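Local coordinates for protein lectin (Lotus tetragonolobus, PDB 2EIG) that probably binds L-fucose-containing sugars as a calcium- and manganese-loaded, tetrameric legume lectin of the seed, at residues A[38-51]-A[85-98]. Numbering follows the deposited sequence.
Sequences RTTSHALYATPVPI and FLAPWGTEIPPNSQ
On the seven-stranded sheet of the legume lectin jelly roll, H42 of strand 39-50 is sandwiched between F85 of strand 81-88 and I93 of the loop that follows that strand and doubles back over the sheet. I93 CG1 lies 3.6 Å from the centroid of the imidazole, squarely over one face, a CH-pi contact. The opposite face takes the edge of F85: CZ comes within 3.4 Å of H42 CE1, the planes 61° apart, offset toward the rim. In the imidazole plane, a water 2.8 Å from H42 ND1 also bonds T91 OG1, while NE2 is hydrogen-bonded to G103 O, so both ring nitrogens have partners and the ring's rotation is fixed.

L44 CD2 packs on F85 CE2 (3.8 Å), and T40 CG2 meets the I93 CG2 methyl tip to tip. T40 OG1 works through two waters, one shared with S97 OG and the other with Q98 OE1. At the far end P48 CG sits 3.5 Å above the five-membered ring of W89; chi1 of -177° sets that indole anti to its own backbone N, reaching across to the proline, with Y45 O at its edge.

Strand 199-208 runs between strands 39-50 and 81-88 in the sheet, its S205 touching both H42 and F85. Strand 14-18 flanks 39-50 on the other side, with Q17 against H42 and I93.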
loop_
_atom_site.group_PDB
_atom_site.type_symbol
_atom_site.label_atom_id
_atom_site.label_comp_id
_atom_site.label_asym_id
_atom_site.label_seq_id
_atom_site.Cartn_x
_atom_site.Cartn_y
_atom_site.Cartn_z
ATOM N N ARG A 38 25.626 -23.263 -18.177
ATOM C CA ARG A 38 25.164 -21.983 -17.675
ATOM C C ARG A 38 24.649 -21.148 -18.824
ATOM O O ARG A 38 25.322 -20.947 -19.854
ATOM C CB ARG A 38 26.300 -21.207 -17.005
ATOM C CG ARG A 38 26.916 -21.947 -15.814
ATOM C CD ARG A 38 28.110 -21.223 -15.297
ATOM N NE ARG A 38 28.633 -21.903 -14.111
ATOM C CZ ARG A 38 29.767 -21.584 -13.489
ATOM N NH1 ARG A 38 30.519 -20.584 -13.937
ATOM N NH2 ARG A 38 30.145 -22.261 -12.389
ATOM N N THR A 39 23.446 -20.641 -18.669
ATOM C CA THR A 39 22.978 -19.710 -19.659
ATOM C C THR A 39 22.479 -18.460 -18.974
ATOM O O THR A 39 22.082 -18.485 -17.841
ATOM C CB THR A 39 21.852 -20.299 -20.564
ATOM O OG1 THR A 39 20.725 -20.622 -19.736
ATOM C CG2 THR A 39 22.360 -21.532 -21.335
ATOM N N THR A 40 22.533 -17.373 -19.713
ATOM C CA THR A 40 21.811 -16.173 -19.379
ATOM C C THR A 40 21.146 -15.741 -20.647
ATOM O O THR A 40 21.786 -15.727 -21.685
ATOM C CB THR A 40 22.745 -15.055 -18.917
ATOM O OG1 THR A 40 23.524 -15.562 -17.830
ATOM C CG2 THR A 40 21.936 -13.802 -18.489
ATOM N N SER A 41 19.879 -15.351 -20.524
ATOM C CA SER A 41 19.038 -14.923 -21.620
ATOM C C SER A 41 18.241 -13.709 -21.205
ATOM O O SER A 41 17.599 -13.722 -20.143
ATOM C CB SER A 41 17.988 -16.028 -21.894
ATOM O OG SER A 41 18.643 -17.238 -22.236
ATOM N N HIS A 42 18.221 -12.719 -22.089
ATOM C CA HIS A 42 17.367 -11.556 -22.016
ATOM C C HIS A 42 16.523 -11.525 -23.273
ATOM O O HIS A 42 17.005 -11.839 -24.338
ATOM C CB HIS A 42 18.227 -10.307 -21.988
ATOM C CG HIS A 42 18.707 -9.968 -20.620
ATOM N ND1 HIS A 42 19.018 -8.682 -20.241
ATOM C CD2 HIS A 42 18.809 -10.731 -19.511
ATOM C CE1 HIS A 42 19.354 -8.683 -18.962
ATOM N NE2 HIS A 42 19.227 -9.914 -18.495
ATOM N N ALA A 43 15.261 -11.178 -23.131
ATOM C CA ALA A 43 14.391 -10.950 -24.283
ATOM C C ALA A 43 13.608 -9.707 -23.901
ATOM O O ALA A 43 12.776 -9.725 -22.964
ATOM C CB ALA A 43 13.453 -12.132 -24.517
ATOM N N LEU A 44 13.913 -8.618 -24.590
ATOM C CA LEU A 44 13.339 -7.316 -24.233
ATOM C C LEU A 44 12.430 -6.862 -25.340
ATOM O O LEU A 44 12.735 -7.062 -26.522
ATOM C CB LEU A 44 14.455 -6.282 -24.071
ATOM C CG LEU A 44 15.595 -6.686 -23.111
ATOM C CD1 LEU A 44 16.517 -5.493 -22.968
ATOM C CD2 LEU A 44 15.071 -7.111 -21.735
ATOM N N TYR A 45 11.352 -6.183 -24.983
ATOM C CA TYR A 45 10.655 -5.413 -25.975
ATOM C C TYR A 45 11.678 -4.424 -26.592
ATOM O O TYR A 45 12.461 -3.794 -25.874
ATOM C CB TYR A 45 9.440 -4.702 -25.391
ATOM C CG TYR A 45 8.637 -3.955 -26.415
ATOM C CD1 TYR A 45 8.068 -4.629 -27.526
ATOM C CD2 TYR A 45 8.404 -2.580 -26.265
ATOM C CE1 TYR A 45 7.317 -3.934 -28.460
ATOM C CE2 TYR A 45 7.638 -1.867 -27.210
ATOM C CZ TYR A 45 7.124 -2.555 -28.296
ATOM O OH TYR A 45 6.368 -1.898 -29.206
ATOM N N ALA A 46 11.673 -4.298 -27.922
ATOM C CA ALA A 46 12.742 -3.528 -28.569
ATOM C C ALA A 46 12.585 -2.000 -28.591
ATOM O O ALA A 46 13.389 -1.318 -29.208
ATOM C CB ALA A 46 13.006 -4.072 -29.972
ATOM N N THR A 47 11.564 -1.456 -27.940
ATOM C CA THR A 47 11.377 -0.007 -27.916
ATOM C C THR A 47 11.412 0.446 -26.500
ATOM O O THR A 47 10.798 -0.215 -25.637
ATOM C CB THR A 47 10.009 0.405 -28.559
ATOM O OG1 THR A 47 9.788 -0.356 -29.753
ATOM C CG2 THR A 47 9.942 1.945 -28.875
ATOM N N PRO A 48 12.065 1.597 -26.225
ATOM C CA PRO A 48 12.074 2.027 -24.823
ATOM C C PRO A 48 10.647 2.190 -24.357
ATOM O O PRO A 48 9.764 2.560 -25.154
ATOM C CB PRO A 48 12.773 3.393 -24.879
ATOM C CG PRO A 48 13.622 3.325 -26.076
ATOM C CD PRO A 48 12.810 2.550 -27.077
ATOM N N VAL A 49 10.388 1.873 -23.098
ATOM C CA VAL A 49 9.057 2.146 -22.534
ATOM C C VAL A 49 9.171 3.400 -21.634
ATOM O O VAL A 49 9.972 3.421 -20.734
ATOM C CB VAL A 49 8.462 0.928 -21.741
ATOM C CG1 VAL A 49 7.009 1.224 -21.295
ATOM C CG2 VAL A 49 8.487 -0.362 -22.607
ATOM N N PRO A 50 8.357 4.437 -21.899
ATOM C CA PRO A 50 8.394 5.592 -21.029
ATOM C C PRO A 50 7.564 5.309 -19.775
ATOM O O PRO A 50 6.375 4.964 -19.871
ATOM C CB PRO A 50 7.809 6.708 -21.889
ATOM C CG PRO A 50 7.124 6.031 -23.039
ATOM C CD PRO A 50 7.367 4.583 -22.987
ATOM N N ILE A 51 8.187 5.389 -18.608
ATOM C CA ILE A 51 7.458 5.013 -17.393
ATOM C C ILE A 51 7.200 6.164 -16.465
ATOM O O ILE A 51 6.547 6.022 -15.434
ATOM C CB ILE A 51 8.157 3.906 -16.603
ATOM C CG1 ILE A 51 9.645 4.234 -16.446
ATOM C CG2 ILE A 51 7.806 2.525 -17.217
ATOM C CD1 ILE A 51 10.260 3.635 -15.276
ATOM N N PHE A 85 11.014 -8.116 -15.892
ATOM C CA PHE A 85 11.739 -6.990 -15.344
ATOM C C PHE A 85 11.699 -5.698 -16.186
ATOM O O PHE A 85 11.566 -5.721 -17.429
ATOM C CB PHE A 85 13.200 -7.347 -14.939
ATOM C CG PHE A 85 14.225 -7.374 -16.083
ATOM C CD1 PHE A 85 15.287 -6.502 -16.071
ATOM C CD2 PHE A 85 14.183 -8.350 -17.092
ATOM C CE1 PHE A 85 16.302 -6.537 -17.061
ATOM C CE2 PHE A 85 15.180 -8.380 -18.123
ATOM C CZ PHE A 85 16.247 -7.494 -18.089
ATOM N N LEU A 86 11.737 -4.595 -15.447
ATOM C CA LEU A 86 12.026 -3.265 -15.924
ATOM C C LEU A 86 13.427 -2.896 -15.494
ATOM O O LEU A 86 13.838 -3.114 -14.306
ATOM C CB LEU A 86 11.080 -2.242 -15.286
ATOM C CG LEU A 86 9.653 -2.183 -15.833
ATOM C CD1 LEU A 86 8.948 -3.500 -15.583
ATOM C CD2 LEU A 86 8.903 -1.065 -15.092
ATOM N N ALA A 87 14.156 -2.331 -16.435
ATOM C CA ALA A 87 15.529 -1.870 -16.200
ATOM C C ALA A 87 15.799 -0.629 -17.077
ATOM O O ALA A 87 15.163 -0.479 -18.130
ATOM C CB ALA A 87 16.498 -2.946 -16.489
ATOM N N PRO A 88 16.756 0.227 -16.656
ATOM C CA PRO A 88 17.115 1.385 -17.412
ATOM C C PRO A 88 17.307 1.009 -18.849
ATOM O O PRO A 88 18.010 0.047 -19.181
ATOM C CB PRO A 88 18.469 1.800 -16.782
ATOM C CG PRO A 88 18.234 1.507 -15.354
ATOM C CD PRO A 88 17.610 0.116 -15.453
ATOM N N TRP A 89 16.652 1.740 -19.724
ATOM C CA TRP A 89 16.903 1.509 -21.146
ATOM C C TRP A 89 18.421 1.659 -21.460
ATOM O O TRP A 89 19.093 2.547 -20.939
ATOM C CB TRP A 89 16.008 2.369 -22.030
ATOM C CG TRP A 89 16.237 2.043 -23.460
ATOM C CD1 TRP A 89 17.053 2.714 -24.334
ATOM C CD2 TRP A 89 15.699 0.920 -24.182
ATOM N NE1 TRP A 89 17.029 2.095 -25.564
ATOM C CE2 TRP A 89 16.203 0.995 -25.502
ATOM C CE3 TRP A 89 14.847 -0.153 -23.837
ATOM C CZ2 TRP A 89 15.860 0.041 -26.490
ATOM C CZ3 TRP A 89 14.501 -1.071 -24.817
ATOM C CH2 TRP A 89 14.982 -0.955 -26.130
ATOM N N GLY A 90 18.946 0.758 -22.279
ATOM C CA GLY A 90 20.373 0.648 -22.474
ATOM C C GLY A 90 21.012 -0.386 -21.542
ATOM O O GLY A 90 22.220 -0.568 -21.624
ATOM N N THR A 91 20.207 -1.005 -20.639
ATOM C CA THR A 91 20.489 -2.281 -19.880
ATOM C C THR A 91 21.287 -3.228 -20.822
ATOM O O THR A 91 20.914 -3.392 -21.980
ATOM C CB THR A 91 19.049 -3.029 -19.222
ATOM O OG1 THR A 91 19.001 -4.478 -19.321
ATOM C CG2 THR A 91 17.721 -2.596 -19.845
ATOM N N GLU A 92 22.429 -3.766 -20.381
ATOM C CA GLU A 92 22.959 -4.992 -21.017
ATOM C C GLU A 92 22.903 -6.045 -19.936
ATOM O O GLU A 92 22.612 -5.713 -18.783
ATOM C CB GLU A 92 24.404 -4.837 -21.538
ATOM C CG GLU A 92 24.599 -3.859 -22.715
ATOM C CD GLU A 92 23.786 -4.212 -23.932
ATOM O OE1 GLU A 92 23.675 -3.333 -24.815
ATOM O OE2 GLU A 92 23.258 -5.342 -24.028
ATOM N N ILE A 93 23.137 -7.302 -20.297
ATOM C CA ILE A 93 23.211 -8.379 -19.343
ATOM C C ILE A 93 24.319 -7.985 -18.375
ATOM O O ILE A 93 25.441 -7.743 -18.798
ATOM C CB ILE A 93 23.531 -9.708 -20.044
ATOM C CG1 ILE A 93 22.297 -10.167 -20.866
ATOM C CG2 ILE A 93 24.079 -10.788 -19.044
ATOM C CD1 ILE A 93 22.524 -11.424 -21.675
ATOM N N PRO A 94 23.998 -7.872 -17.079
ATOM C CA PRO A 94 25.067 -7.355 -16.199
ATOM C C PRO A 94 26.219 -8.330 -15.985
ATOM O O PRO A 94 26.040 -9.594 -16.071
ATOM C CB PRO A 94 24.338 -7.023 -14.883
ATOM C CG PRO A 94 22.820 -7.108 -15.253
ATOM C CD PRO A 94 22.753 -8.129 -16.333
ATOM N N PRO A 95 27.407 -7.770 -15.690
ATOM C CA PRO A 95 28.526 -8.612 -15.220
ATOM C C PRO A 95 28.080 -9.385 -13.989
ATOM O O PRO A 95 27.162 -8.932 -13.318
ATOM C CB PRO A 95 29.592 -7.576 -14.811
ATOM C CG PRO A 95 29.255 -6.374 -15.515
ATOM C CD PRO A 95 27.772 -6.352 -15.774
ATOM N N ASN A 96 28.685 -10.541 -13.681
ATOM C CA ASN A 96 28.414 -11.240 -12.385
ATOM C C ASN A 96 26.931 -11.525 -12.049
ATOM O O ASN A 96 26.515 -11.593 -10.869
ATOM C CB ASN A 96 29.095 -10.502 -11.224
ATOM C CG ASN A 96 30.373 -9.818 -11.645
ATOM O OD1 ASN A 96 30.425 -8.583 -11.745
ATOM N ND2 ASN A 96 31.401 -10.594 -11.923
ATOM N N SER A 97 26.135 -11.717 -13.108
ATOM C CA SER A 97 24.706 -11.982 -12.985
ATOM C C SER A 97 24.277 -13.442 -13.270
ATOM O O SER A 97 23.097 -13.730 -13.398
ATOM C CB SER A 97 23.933 -11.007 -13.862
ATOM O OG SER A 97 24.289 -11.138 -15.240
ATOM N N GLN A 98 25.245 -14.358 -13.373
ATOM C CA GLN A 98 24.938 -15.773 -13.663
ATOM C C GLN A 98 24.144 -16.437 -12.569
ATOM O O GLN A 98 24.088 -15.938 -11.422
ATOM C CB GLN A 98 26.201 -16.571 -14.007
ATOM C CG GLN A 98 26.773 -16.216 -15.388
ATOM C CD GLN A 98 27.861 -17.179 -15.786
ATOM O OE1 GLN A 98 27.746 -17.895 -16.809
ATOM N NE2 GLN A 98 28.896 -17.267 -14.947
HETATM O O HOH W 1 24.906 -13.430 -16.782
HETATM O O HOH W 2 25.564 -17.430 -18.535
HETATM O O HOH W 3 19.606 -6.222 -21.346
#